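Local atomic coordinates of ABC transporter ATP-binding protein (Sulfolobus tokodaii, PDB entry 2PJZ), a protein that probably binds and hydrolyses ATP as the nucleotide-binding subunit of an ABC transporter, perhaps one that carries cobalt. Residues S216-G221 and N255-I260; E22-E27 and N202-P207; K5-T10 and G58-N63; E110-L115 and V135-S140. One frame throughout, in Å; residues are numbered along the deposited sequence. Where two conformers were deposited one is given.

Contact 1 of 4, residues S216-G221 and N255-I260; sequences SSIVEG and NRIYGI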
loop_
_atom_site.group_PDB
_atom_site.type_symbol
_atom_site.label_atom_id
_atom_site.label_comp_id
_atom_site.label_asym_id
_atom_site.label_seq_id
_atom_site.Cartn_x
_atom_site.Cartn_y
_atom_site.Cartn_z
ATOM N N SER A 216 -9.931 8.206 -17.170
ATOM C CA SER A 216 -11.155 7.450 -17.380
ATOM C C SER A 216 -12.380 8.132 -16.779
ATOM O O SER A 216 -12.258 9.101 -16.018
ATOM C CB SER A 216 -11.037 6.084 -16.704
ATOM O OG SER A 216 -10.828 6.296 -15.313
ATOM N N SER A 217 -13.545 7.566 -17.076
ATOM C CA SER A 217 -14.789 7.992 -16.448
ATOM C C SER A 217 -15.379 6.806 -15.724
ATOM O O SER A 217 -15.126 5.673 -16.087
ATOM C CB SER A 217 -15.793 8.505 -17.494
ATOM O OG SER A 217 -15.292 9.659 -18.144
ATOM N N ILE A 218 -16.176 7.061 -14.700
ATOM C CA ILE A 218 -16.786 5.964 -13.974
ATOM C C ILE A 218 -18.308 6.023 -14.084
ATOM O O ILE A 218 -18.905 7.079 -13.845
ATOM C CB ILE A 218 -16.268 5.923 -12.509
ATOM C CG1 ILE A 218 -16.596 4.590 -11.848
ATOM C CG2 ILE A 218 -16.751 7.134 -11.701
ATOM C CD1 ILE A 218 -15.603 4.192 -10.779
ATOM N N VAL A 219 -18.926 4.913 -14.480
ATOM C CA VAL A 219 -20.379 4.871 -14.685
ATOM C C VAL A 219 -21.047 3.628 -14.114
ATOM O O VAL A 219 -20.448 2.560 -14.067
ATOM C CB VAL A 219 -20.754 4.999 -16.199
ATOM C CG1 VAL A 219 -20.093 6.220 -16.813
ATOM C CG2 VAL A 219 -20.384 3.743 -16.972
ATOM N N GLU A 220 -22.309 3.768 -13.703
ATOM C CA GLU A 220 -23.139 2.634 -13.318
ATOM C C GLU A 220 -23.371 1.744 -14.522
ATOM O O GLU A 220 -23.459 2.239 -15.646
ATOM C CB GLU A 220 -24.481 3.127 -12.770
ATOM C CG GLU A 220 -25.210 2.122 -11.904
ATOM C CD GLU A 220 -26.556 2.637 -11.414
ATOM O OE1 GLU A 220 -26.815 3.862 -11.506
ATOM O OE2 GLU A 220 -27.363 1.814 -10.932
ATOM N N GLY A 221 -23.453 0.436 -14.287
ATOM C CA GLY A 221 -23.729 -0.550 -15.328
ATOM C C GLY A 221 -22.487 -1.198 -15.918
ATOM O O GLY A 221 -21.377 -0.680 -15.775
ATOM N N ASN A 255 -15.161 6.543 -1.602
ATOM C CA ASN A 255 -16.489 6.205 -1.117
ATOM C C ASN A 255 -17.563 6.640 -2.122
ATOM O O ASN A 255 -18.650 6.083 -2.141
ATOM C CB ASN A 255 -16.710 6.717 0.324
ATOM C CG ASN A 255 -16.123 5.760 1.392
ATOM O OD1 ASN A 255 -15.307 6.159 2.240
ATOM N ND2 ASN A 255 -16.534 4.488 1.336
ATOM N N ARG A 256 -17.226 7.570 -2.996
ATOM C CA ARG A 256 -18.160 8.025 -3.998
ATOM C C ARG A 256 -18.470 7.000 -5.085
ATOM O O ARG A 256 -19.462 7.130 -5.797
ATOM C CB ARG A 256 -17.744 9.407 -4.511
ATOM C CG ARG A 256 -17.505 10.342 -3.312
ATOM C CD ARG A 256 -17.979 11.770 -3.495
ATOM N NE ARG A 256 -17.684 12.524 -2.278
ATOM C CZ ARG A 256 -16.695 13.399 -2.171
ATOM N NH1 ARG A 256 -15.915 13.636 -3.217
ATOM N NH2 ARG A 256 -16.492 14.058 -1.034
ATOM N N ILE A 257 -17.664 5.939 -5.170
ATOM C CA ILE A 257 -18.012 4.792 -5.998
ATOM C C ILE A 257 -19.340 4.162 -5.554
ATOM O O ILE A 257 -20.154 3.732 -6.386
ATOM C CB ILE A 257 -16.903 3.709 -5.976
ATOM C CG1 ILE A 257 -15.583 4.267 -6.548
ATOM C CG2 ILE A 257 -17.334 2.495 -6.746
ATOM C CD1 ILE A 257 -14.384 3.238 -6.471
ATOM N N TYR A 258 -19.557 4.097 -4.246
ATOM C CA TYR A 258 -20.823 3.581 -3.727
ATOM C C TYR A 258 -21.954 4.555 -4.051
ATOM O O TYR A 258 -23.050 4.144 -4.408
ATOM C CB TYR A 258 -20.730 3.407 -2.215
ATOM C CG TYR A 258 -19.696 2.392 -1.806
ATOM C CD1 TYR A 258 -19.787 1.082 -2.245
ATOM C CD2 TYR A 258 -18.635 2.738 -0.963
ATOM C CE1 TYR A 258 -18.857 0.138 -1.865
ATOM C CE2 TYR A 258 -17.696 1.785 -0.579
ATOM C CZ TYR A 258 -17.820 0.494 -1.038
ATOM O OH TYR A 258 -16.914 -0.475 -0.684
ATOM N N GLY A 259 -21.646 5.837 -3.920
ATOM C CA GLY A 259 -22.590 6.933 -4.134
ATOM C C GLY A 259 -23.069 7.054 -5.562
ATOM O O GLY A 259 -24.277 7.140 -5.799
ATOM N N ILE A 260 -22.151 7.059 -6.530
ATOM C CA ILE A 260 -22.601 7.166 -7.924
ATOM C C ILE A 260 -23.658 6.103 -8.248
ATOM O O ILE A 260 -24.484 6.311 -9.136
ATOM C CB ILE A 260 -21.455 7.159 -8.990
ATOM C CG1 ILE A 260 -20.872 5.756 -9.169
ATOM C CG2 ILE A 260 -20.406 8.241 -8.668
ATOM C CD1 ILE A 260 -20.782 5.326 -10.616
#
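Ile260 and Ile218 meet where the short C-terminal helix 256-260 lies across strand 216-220, and a methyl of Ile260 does most of the touching, against the strand backbone. Ile260 CD1 rests over the face of the Val219-Glu220 peptide, 3.8 Å from Glu220 N and 3.9 Å from Val219 C, and it also comes within 4.4 Å of Ile218 CG1. The torsions account for this reach: CG1 of Ile260 is wedged between its own backbone N and carbonyl carbon (chi1 75°), an arrangement seldom met in a helix, and the chain beyond is turned off a regular staggered position (chi2 130°). A turn earlier in the helix, Ile257 offers the flank of its side chain, CG1, to Ile218 CD1 at 4.2 Å.

Behind this first shell, Ile218 is backed by Val237 and Ile239 of strand 235-241 and by Leu251, while Ile257 leans on Ile232 and on Phe198 of the central sheet. The strand and helix axes approach to 9.0 Å at 47°, a gap filled by isoleucine side chains. At the C-terminal end of the strand Glu220 extends past Ile260, its carboxylate held by a salt bridge to Lys235. Since aliphatic side chains meet one another and a peptide face, the helix packs on the C-terminal sheet by apolar contact, and polar pairs such as Glu220 with Lys235 reach outside the two segments.

Contact 2 of 4, residues E22-E27 and N202-P207; sequences ENINLE and NRLQGP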
loop_
_atom_site.group_PDB
_atom_site.type_symbol
_atom_site.label_atom_id
_atom_site.label_comp_id
_atom_site.label_asym_id
_atom_site.label_seq_id
_atom_site.Cartn_x
_atom_site.Cartn_y
_atom_site.Cartn_z
ATOM N N GLU A 22 -12.930 -12.266 2.276
ATOM C CA GLU A 22 -12.770 -13.681 1.954
ATOM C C GLU A 22 -12.352 -13.817 0.497
ATOM O O GLU A 22 -12.577 -12.893 -0.304
ATOM C CB GLU A 22 -14.073 -14.474 2.182
ATOM C CG GLU A 22 -14.616 -14.391 3.600
ATOM C CD GLU A 22 -13.820 -15.203 4.615
ATOM O OE1 GLU A 22 -13.016 -16.083 4.225
ATOM O OE2 GLU A 22 -14.029 -14.964 5.820
ATOM N N ASN A 23 -11.754 -14.958 0.170
ATOM C CA ASN A 23 -11.434 -15.315 -1.216
ATOM C C ASN A 23 -10.588 -14.236 -1.917
ATOM O O ASN A 23 -10.835 -13.853 -3.083
ATOM C CB ASN A 23 -12.739 -15.592 -1.998
ATOM C CG ASN A 23 -13.682 -16.518 -1.248
ATOM O OD1 ASN A 23 -14.836 -16.139 -0.953
ATOM N ND2 ASN A 23 -13.213 -17.707 -0.915
ATOM N N ILE A 24 -9.597 -13.715 -1.202
ATOM C CA ILE A 24 -8.737 -12.688 -1.777
ATOM C C ILE A 24 -7.640 -13.391 -2.539
ATOM O O ILE A 24 -6.871 -14.170 -1.951
ATOM C CB ILE A 24 -8.140 -11.725 -0.727
ATOM C CG1 ILE A 24 -9.264 -11.012 0.057
ATOM C CG2 ILE A 24 -7.116 -10.699 -1.383
ATOM C CD1 ILE A 24 -10.267 -10.143 -0.798
ATOM N N ASN A 25 -7.556 -13.097 -3.839
ATOM C CA ASN A 25 -6.524 -13.699 -4.690
ATOM C C ASN A 25 -5.722 -12.625 -5.441
ATOM O O ASN A 25 -6.293 -11.660 -5.967
ATOM C CB ASN A 25 -7.157 -14.641 -5.685
ATOM C CG ASN A 25 -7.745 -15.859 -5.043
ATOM O OD1 ASN A 25 -7.026 -16.743 -4.576
ATOM N ND2 ASN A 25 -9.083 -15.931 -5.033
ATOM N N LEU A 26 -4.398 -12.753 -5.449
ATOM C CA LEU A 26 -3.563 -11.775 -6.129
ATOM C C LEU A 26 -2.187 -12.387 -6.405
ATOM O O LEU A 26 -1.645 -13.051 -5.530
ATOM C CB LEU A 26 -3.371 -10.523 -5.246
ATOM C CG LEU A 26 -2.433 -9.421 -5.744
ATOM C CD1 LEU A 26 -3.048 -8.732 -6.941
ATOM C CD2 LEU A 26 -2.118 -8.404 -4.657
ATOM N N GLU A 27 -1.597 -12.117 -7.575
ATOM C CA GLU A 27 -0.179 -12.468 -7.792
ATOM C C GLU A 27 0.494 -11.221 -8.297
ATOM O O GLU A 27 -0.038 -10.539 -9.202
ATOM C CB GLU A 27 0.020 -13.682 -8.769
ATOM C CG GLU A 27 -0.591 -14.941 -8.188
ATOM C CD GLU A 27 -0.202 -16.258 -8.809
ATOM O OE1 GLU A 27 0.355 -16.251 -9.930
ATOM O OE2 GLU A 27 -0.470 -17.304 -8.136
ATOM N N ASN A 202 -16.219 -6.566 -1.569
ATOM C CA ASN A 202 -15.639 -7.641 -0.787
ATOM C C ASN A 202 -14.653 -8.449 -1.661
ATOM O O ASN A 202 -14.491 -9.657 -1.517
ATOM C CB ASN A 202 -16.800 -8.464 -0.116
ATOM C CG ASN A 202 -17.801 -7.568 0.758
ATOM O OD1 ASN A 202 -19.022 -7.662 0.635
ATOM N ND2 ASN A 202 -17.266 -6.734 1.612
ATOM N N ARG A 203 -13.980 -7.770 -2.607
ATOM C CA ARG A 203 -13.069 -8.424 -3.571
ATOM C C ARG A 203 -11.876 -7.529 -3.947
ATOM O O ARG A 203 -11.958 -6.315 -3.841
ATOM C CB ARG A 203 -13.816 -8.716 -4.885
ATOM C CG ARG A 203 -14.927 -9.778 -4.843
ATOM C CD ARG A 203 -16.044 -9.443 -5.865
ATOM N NE ARG A 203 -17.304 -10.104 -5.513
ATOM C CZ ARG A 203 -17.690 -11.296 -5.973
ATOM N NH1 ARG A 203 -16.928 -11.972 -6.829
ATOM N NH2 ARG A 203 -18.847 -11.818 -5.571
ATOM N N LEU A 204 -10.782 -8.123 -4.402
ATOM C CA LEU A 204 -9.699 -7.352 -5.004
ATOM C C LEU A 204 -9.906 -7.352 -6.516
ATOM O O LEU A 204 -9.773 -8.409 -7.150
ATOM C CB LEU A 204 -8.368 -7.988 -4.684
ATOM C CG LEU A 204 -7.065 -7.224 -4.564
ATOM C CD1 LEU A 204 -7.151 -5.888 -3.792
ATOM C CD2 LEU A 204 -6.062 -8.160 -3.841
ATOM N N GLN A 205 -10.197 -6.189 -7.102
ATOM C CA GLN A 205 -10.595 -6.152 -8.523
ATOM C C GLN A 205 -9.655 -5.334 -9.409
ATOM O O GLN A 205 -9.259 -4.232 -9.052
ATOM C CB GLN A 205 -12.055 -5.704 -8.650
ATOM C CG GLN A 205 -12.981 -6.309 -7.580
ATOM C CD GLN A 205 -14.455 -6.090 -7.875
ATOM O OE1 GLN A 205 -14.868 -6.111 -9.038
ATOM N NE2 GLN A 205 -15.252 -5.859 -6.837
ATOM N N GLY A 206 -9.275 -5.901 -10.552
ATOM C CA GLY A 206 -8.265 -5.283 -11.401
ATOM C C GLY A 206 -7.510 -6.388 -12.114
ATOM O O GLY A 206 -7.974 -7.518 -12.115
ATOM N N PRO A 207 -6.344 -6.079 -12.694
ATOM C CA PRO A 207 -5.636 -4.810 -12.621
ATOM C C PRO A 207 -6.157 -3.758 -13.633
ATOM O O PRO A 207 -6.856 -4.112 -14.571
ATOM C CB PRO A 207 -4.199 -5.206 -12.957
ATOM C CG PRO A 207 -4.363 -6.334 -13.920
ATOM C CD PRO A 207 -5.588 -7.086 -13.465
HETATM O O HOH W 1 -14.808 -10.655 0.811
HETATM O O HOH W 2 -6.941 -10.216 -8.128
#
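Leu204 CD2 touches both Ile24 and Leu26, which approach it from directions about a right angle apart. Against Ile24 the approach is crosswise, the two side chains standing roughly perpendicular with Ile24 CG2 3.7 Å from Leu204 CD2. Leu26 meets the same methyl on a slant, its CB 3.8 Å from Leu204 CD2. With its CG swung away from the backbone N (chi1 -151°), Leu204 directs this branch across the gap. The other branch of Ile24, ending in CD1, lies over the backbone at Arg203 CA, 4.3 Å away.

Water takes over where the methyl groups stop. One molecule accepts from Glu22 N at 2.9 Å and lies 2.6 Å from Asn202 O, to which it can donate; a second donates to Asn25 O at 2.7 Å and, only weakly, to Leu204 O. No backbone bonds join the strands, whose axes lie 6.6 Å apart at 39°, and they belong to different sheets. Strand 17-28 hydrogen-bonds instead to strand 2-11, and Asn23 and Ile24 together face Val7 in a G1 beta bulge. This is the seam, characteristic of ABC nucleotide-binding domains, at which the antiparallel beta subdomain meets the edge of the central P-loop sheet.

Contact 3 of 4, residues K5-T10 and G58-N63; sequences KNVGIT and GNIFIN. With SO4 (sulfate ion), chain F.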
loop_
_atom_site.group_PDB
_atom_site.type_symbol
_atom_site.label_atom_id
_atom_site.label_comp_id
_atom_site.label_asym_id
_atom_site.label_seq_id
_atom_site.Cartn_x
_atom_site.Cartn_y
_atom_site.Cartn_z
ATOM N N LYS A 5 -3.310 -16.649 -2.016
ATOM C CA LYS A 5 -4.167 -17.728 -2.555
ATOM C C LYS A 5 -5.316 -18.047 -1.610
ATOM O O LYS A 5 -5.132 -18.766 -0.622
ATOM C CB LYS A 5 -3.379 -19.024 -2.858
ATOM C CG LYS A 5 -2.042 -18.854 -3.604
ATOM C CD LYS A 5 -2.179 -18.268 -5.012
ATOM C CE LYS A 5 -2.807 -19.256 -6.039
ATOM N NZ LYS A 5 -2.858 -18.655 -7.415
ATOM N N ASN A 6 -6.483 -17.490 -1.922
ATOM C CA ASN A 6 -7.723 -17.659 -1.155
ATOM C C ASN A 6 -7.553 -17.155 0.290
ATOM O O ASN A 6 -7.838 -17.869 1.257
ATOM C CB ASN A 6 -8.154 -19.143 -1.142
ATOM C CG ASN A 6 -9.591 -19.323 -0.655
ATOM O OD1 ASN A 6 -10.466 -18.533 -1.003
ATOM N ND2 ASN A 6 -9.824 -20.346 0.154
ATOM N N VAL A 7 -7.072 -15.925 0.417
ATOM C CA VAL A 7 -6.839 -15.326 1.735
ATOM C C VAL A 7 -8.150 -14.799 2.337
ATOM O O VAL A 7 -8.964 -14.201 1.632
ATOM C CB VAL A 7 -5.779 -14.201 1.643
ATOM C CG1 VAL A 7 -5.606 -13.475 3.006
ATOM C CG2 VAL A 7 -4.448 -14.835 1.228
ATOM N N GLY A 8 -8.346 -15.036 3.630
ATOM C CA GLY A 8 -9.499 -14.441 4.337
ATOM C C GLY A 8 -8.933 -13.797 5.594
ATOM O O GLY A 8 -7.953 -14.299 6.184
ATOM N N ILE A 9 -9.483 -12.656 5.999
ATOM C CA ILE A 9 -9.069 -12.052 7.254
ATOM C C ILE A 9 -10.258 -11.382 7.900
ATOM O O ILE A 9 -11.070 -10.765 7.218
ATOM C CB ILE A 9 -7.941 -10.996 7.097
ATOM C CG1 ILE A 9 -6.977 -11.336 5.947
ATOM C CG2 ILE A 9 -7.219 -10.841 8.435
ATOM C CD1 ILE A 9 -5.969 -10.263 5.629
ATOM N N THR A 10 -10.370 -11.524 9.215
ATOM C CA THR A 10 -11.480 -10.885 9.942
ATOM C C THR A 10 -11.178 -9.427 10.166
ATOM O O THR A 10 -10.105 -9.071 10.693
ATOM C CB THR A 10 -11.713 -11.576 11.268
ATOM O OG1 THR A 10 -12.118 -12.927 11.002
ATOM C CG2 THR A 10 -12.788 -10.851 12.117
ATOM N N GLY A 58 -6.225 -19.251 4.408
ATOM C CA GLY A 58 -5.573 -19.393 3.091
ATOM C C GLY A 58 -4.056 -19.259 3.229
ATOM O O GLY A 58 -3.483 -19.445 4.323
ATOM N N ASN A 59 -3.398 -18.918 2.129
ATOM C CA ASN A 59 -1.934 -18.965 2.066
ATOM C C ASN A 59 -1.403 -17.757 1.372
ATOM O O ASN A 59 -2.037 -17.223 0.464
ATOM C CB ASN A 59 -1.507 -20.254 1.341
ATOM C CG ASN A 59 -1.799 -21.485 2.193
ATOM O OD1 ASN A 59 -2.800 -22.202 1.967
ATOM N ND2 ASN A 59 -1.067 -21.619 3.266
ATOM N N ILE A 60 -0.248 -17.277 1.836
ATOM C CA ILE A 60 0.445 -16.146 1.211
ATOM C C ILE A 60 1.883 -16.600 1.018
ATOM O O ILE A 60 2.554 -17.003 1.998
ATOM C CB ILE A 60 0.430 -14.854 2.122
ATOM C CG1 ILE A 60 -1.042 -14.420 2.416
ATOM C CG2 ILE A 60 1.251 -13.691 1.458
ATOM C CD1 ILE A 60 -1.241 -13.317 3.496
ATOM N N PHE A 61 2.369 -16.513 -0.226
ATOM C CA PHE A 61 3.747 -16.939 -0.544
ATOM C C PHE A 61 4.591 -15.777 -1.021
ATOM O O PHE A 61 4.159 -15.038 -1.915
ATOM C CB PHE A 61 3.764 -18.040 -1.638
ATOM C CG PHE A 61 3.000 -19.297 -1.251
ATOM C CD1 PHE A 61 3.646 -20.371 -0.607
ATOM C CD2 PHE A 61 1.654 -19.378 -1.494
ATOM C CE1 PHE A 61 2.930 -21.547 -0.250
ATOM C CE2 PHE A 61 0.920 -20.552 -1.174
ATOM C CZ PHE A 61 1.566 -21.625 -0.509
ATOM N N ILE A 62 5.767 -15.603 -0.430
ATOM C CA ILE A 62 6.730 -14.612 -0.908
ATOM C C ILE A 62 7.931 -15.399 -1.431
ATOM O O ILE A 62 8.584 -16.098 -0.677
ATOM C CB ILE A 62 7.156 -13.643 0.226
ATOM C CG1 ILE A 62 5.903 -12.916 0.818
ATOM C CG2 ILE A 62 8.182 -12.614 -0.259
ATOM C CD1 ILE A 62 6.255 -12.068 2.048
ATOM N N ASN A 63 8.153 -15.329 -2.735
ATOM C CA ASN A 63 9.195 -16.153 -3.382
ATOM C C ASN A 63 9.087 -17.617 -2.962
ATOM O O ASN A 63 10.097 -18.274 -2.635
ATOM C CB ASN A 63 10.595 -15.534 -3.184
ATOM C CG ASN A 63 10.772 -14.273 -4.024
ATOM O OD1 ASN A 63 10.088 -14.089 -5.035
ATOM N ND2 ASN A 63 11.678 -13.397 -3.610
HETATM S S SO4 F . -11.153 -16.194 8.193
HETATM O O1 SO4 F . -12.198 -15.092 8.392
HETATM O O2 SO4 F . -11.135 -17.406 9.128
HETATM O O3 SO4 F . -11.307 -16.748 6.834
HETATM O O4 SO4 F . -9.844 -15.514 8.256
HETATM O O HOH W 3 -4.848 -21.275 -0.074
#
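Lys5 and Asn59 form an antiparallel hydrogen-bonded pair. Lys5 N reaches Asn59 O at 2.8 Å, nearly straight at the hydrogen (173°), whereas the return bond from Asn59 N to Lys5 O is longer, 3.3 Å, with the donor tilted out of the carbonyl plane. Lys5 O also receives a water, at 2.6 Å, which donates a second bond to Asn59 OD1 and so ties that side chain to the opposite backbone.

The regular pairing stops where strand 2-11 turns a corner at Asn6; there Asn6 and Val7 both face Ile24 in a G1 beta bulge of the antiparallel beta subdomain. Gly58 fits into the bend, its CA making a CA-H...O contact of 3.3 Å with Asn6 O; a CB there would run into Asn6 O and Lys5 O.

Apolar contacts lie to both sides. Val7 CG2, anti to its own carbonyl carbon, meets Ile60 CG1 crosswise at 3.6 Å, next to helix 43-50. On the other face Lys5 CG touches the edge of the Phe61 ring, and in the conformer given its bent chain carries NZ away to a salt bridge with Glu27.

A sulfate, probably from the crystallisation liquor, sits beside Gly8; Thr10 OG1 binds its O1 weakly at 3.4 Å, and Ser57 supplies a further hydrogen bond.

Contact 4 of 4, residues E110-L115 and V135-S140; sequences EMLKAL and VLVRTS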
loop_
_atom_site.group_PDB
_atom_site.type_symbol
_atom_site.label_atom_id
_atom_site.label_comp_id
_atom_site.label_asym_id
_atom_site.label_seq_id
_atom_site.Cartn_x
_atom_site.Cartn_y
_atom_site.Cartn_z
ATOM N N GLU A 110 20.686 10.097 3.540
ATOM C CA GLU A 110 20.439 10.803 2.279
ATOM C C GLU A 110 18.940 11.098 2.066
ATOM O O GLU A 110 18.565 12.212 1.684
ATOM C CB GLU A 110 21.046 10.003 1.117
ATOM C CG GLU A 110 20.578 10.393 -0.269
ATOM C CD GLU A 110 21.017 9.413 -1.355
ATOM O OE1 GLU A 110 22.103 8.808 -1.210
ATOM O OE2 GLU A 110 20.258 9.236 -2.345
ATOM N N MET A 111 18.085 10.104 2.327
ATOM C CA MET A 111 16.634 10.286 2.281
ATOM C C MET A 111 16.152 11.314 3.307
ATOM O O MET A 111 15.363 12.190 2.982
ATOM C CB MET A 111 15.928 8.926 2.532
ATOM C CG MET A 111 16.218 7.845 1.478
ATOM S SD MET A 111 15.472 6.216 1.931
ATOM C CE MET A 111 15.821 5.352 0.374
ATOM N N LEU A 112 16.623 11.213 4.544
ATOM C CA LEU A 112 16.199 12.181 5.579
ATOM C C LEU A 112 16.562 13.614 5.148
ATOM O O LEU A 112 15.737 14.530 5.216
ATOM C CB LEU A 112 16.834 11.860 6.930
ATOM C CG LEU A 112 16.369 10.700 7.788
ATOM C CD1 LEU A 112 16.949 10.853 9.184
ATOM C CD2 LEU A 112 14.850 10.644 7.840
ATOM N N LYS A 113 17.786 13.780 4.655
ATOM C CA LYS A 113 18.260 15.076 4.155
ATOM C C LYS A 113 17.437 15.611 2.962
ATOM O O LYS A 113 17.019 16.776 2.972
ATOM C CB LYS A 113 19.759 15.018 3.835
ATOM C CG LYS A 113 20.314 16.359 3.332
ATOM C CD LYS A 113 21.721 16.212 2.818
ATOM C CE LYS A 113 22.178 17.529 2.173
ATOM N NZ LYS A 113 23.612 17.452 1.761
ATOM N N ALA A 114 17.171 14.765 1.959
ATOM C CA ALA A 114 16.268 15.132 0.874
ATOM C C ALA A 114 14.878 15.544 1.354
ATOM O O ALA A 114 14.247 16.426 0.762
ATOM C CB ALA A 114 16.179 14.010 -0.179
ATOM N N LEU A 115 14.416 14.938 2.449
ATOM C CA LEU A 115 13.085 15.210 3.029
ATOM C C LEU A 115 13.081 16.434 3.957
ATOM O O LEU A 115 12.043 16.769 4.562
ATOM C CB LEU A 115 12.570 13.980 3.805
ATOM C CG LEU A 115 12.105 12.762 2.973
ATOM C CD1 LEU A 115 12.023 11.485 3.835
ATOM C CD2 LEU A 115 10.776 13.058 2.245
ATOM N N VAL A 135 5.529 8.432 9.310
ATOM C CA VAL A 135 5.420 7.699 8.028
ATOM C C VAL A 135 6.611 7.942 7.103
ATOM O O VAL A 135 7.079 7.013 6.434
ATOM C CB VAL A 135 4.049 7.857 7.298
ATOM C CG1 VAL A 135 3.930 9.194 6.524
ATOM C CG2 VAL A 135 3.840 6.694 6.307
ATOM N N LEU A 136 7.122 9.172 7.068
ATOM C CA LEU A 136 8.299 9.429 6.236
ATOM C C LEU A 136 9.484 8.659 6.729
ATOM O O LEU A 136 10.205 8.048 5.918
ATOM C CB LEU A 136 8.636 10.931 6.154
ATOM C CG LEU A 136 7.642 11.720 5.288
ATOM C CD1 LEU A 136 7.855 13.243 5.488
ATOM C CD2 LEU A 136 7.733 11.334 3.821
ATOM N N VAL A 137 9.694 8.662 8.046
ATOM C CA VAL A 137 10.816 7.898 8.637
ATOM C C VAL A 137 10.643 6.380 8.378
ATOM O O VAL A 137 11.596 5.691 7.940
ATOM C CB VAL A 137 10.994 8.226 10.141
ATOM C CG1 VAL A 137 11.922 7.216 10.861
ATOM C CG2 VAL A 137 11.527 9.666 10.300
ATOM N N ARG A 138 9.425 5.873 8.600
ATOM C CA ARG A 138 9.163 4.437 8.406
ATOM C C ARG A 138 9.298 3.992 6.936
ATOM O O ARG A 138 9.854 2.914 6.633
ATOM C CB ARG A 138 7.776 4.072 8.983
ATOM C CG ARG A 138 7.786 3.987 10.528
ATOM C CD ARG A 138 6.393 3.590 11.092
ATOM N NE ARG A 138 5.434 4.704 11.074
ATOM C CZ ARG A 138 4.401 4.813 10.240
ATOM N NH1 ARG A 138 4.129 3.872 9.330
ATOM N NH2 ARG A 138 3.605 5.874 10.332
ATOM N N THR A 139 8.811 4.814 6.016
ATOM C CA THR A 139 9.003 4.526 4.587
ATOM C C THR A 139 10.503 4.562 4.218
ATOM O O THR A 139 11.010 3.692 3.495
ATOM C CB THR A 139 8.154 5.464 3.696
ATOM O OG1 THR A 139 6.763 5.260 3.981
ATOM C CG2 THR A 139 8.381 5.156 2.207
ATOM N N SER A 140 11.220 5.542 4.755
ATOM C CA SER A 140 12.648 5.661 4.510
ATOM C C SER A 140 13.399 4.443 5.072
ATOM O O SER A 140 14.263 3.879 4.399
ATOM C CB SER A 140 13.180 6.985 5.099
ATOM O OG SER A 140 12.611 8.079 4.419
#
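Ser140 sits in the tight part of this helix-helix contact, touched by both Leu115 and Met111. Leu115 CD1 presses on Ser140 OG at 3.5 Å, and Met111, its chain extended beyond CG, lays SD 3.6 Å from Ser140 O, with CB flanking the hydroxyl. The hydroxyl is turned back onto its own helix: with OG beside the backbone N (chi1 -65°), it donates to Leu136 O at 2.8 Å. That carbonyl also accepts from Ser140 N, the two donors arriving from opposite faces of its plane, so the buried polar group is satisfied inside the helix and offers its partner little but surface. Replaced by alanine, this position would probably leave Leu136 O with one donor fewer and open a small gap beside Leu115 CD1 and Met111 CB. A turn before Ser140, Leu136 CD2 meets Leu115 CD2, from just beyond the end of helix 105-114, at 3.8 Å.

Helix 131-144 starts within the LSGGQ-like signature motif of the ABC family, and helix 105-114 packs on it, consistent with the helical subdomain of ABC nucleotide-binding domains.

Away from this core the fit is looser. Leu112 and Val137 approach no closer than 4.2 Å, between Leu112 CD2 and Val137 CG2, and other residues fill in around them: Ile121 and Leu122 against Leu112, Leu129 against Val137. On the solvent side of helix 105-114, Glu110 and Lys113 are exposed and point clear of helix 131-144. At the far side of the latter, Arg138 also turns from the contact, NH1 bonding to Asn79 O.

How the contacts relate
Along the chain the order runs from 5-10 through 22-27 and 58-63, so contacts 2 and 3 interlock; contact 4 follows within the long excursion that contact 2 spans, and contact 1 comes last. Contacts 2 and 3 have centres 11 Å apart. Contact 2 reaches the antiparallel sheet of contact 3 through strand 17-28, neighbour of 2-11, its other strand belonging to the mixed sheet; Asn25 OD1 probably accepts from Asn6 N. Contact 1 has its centre about 19 Å from that of contact 2, and contact 4 lies across the chain's centre. The four thus join distinct parts of a probable ATP-binding protein: beta subdomain, its seam to the mixed sheet, helical region, and C-terminal sheet and helix.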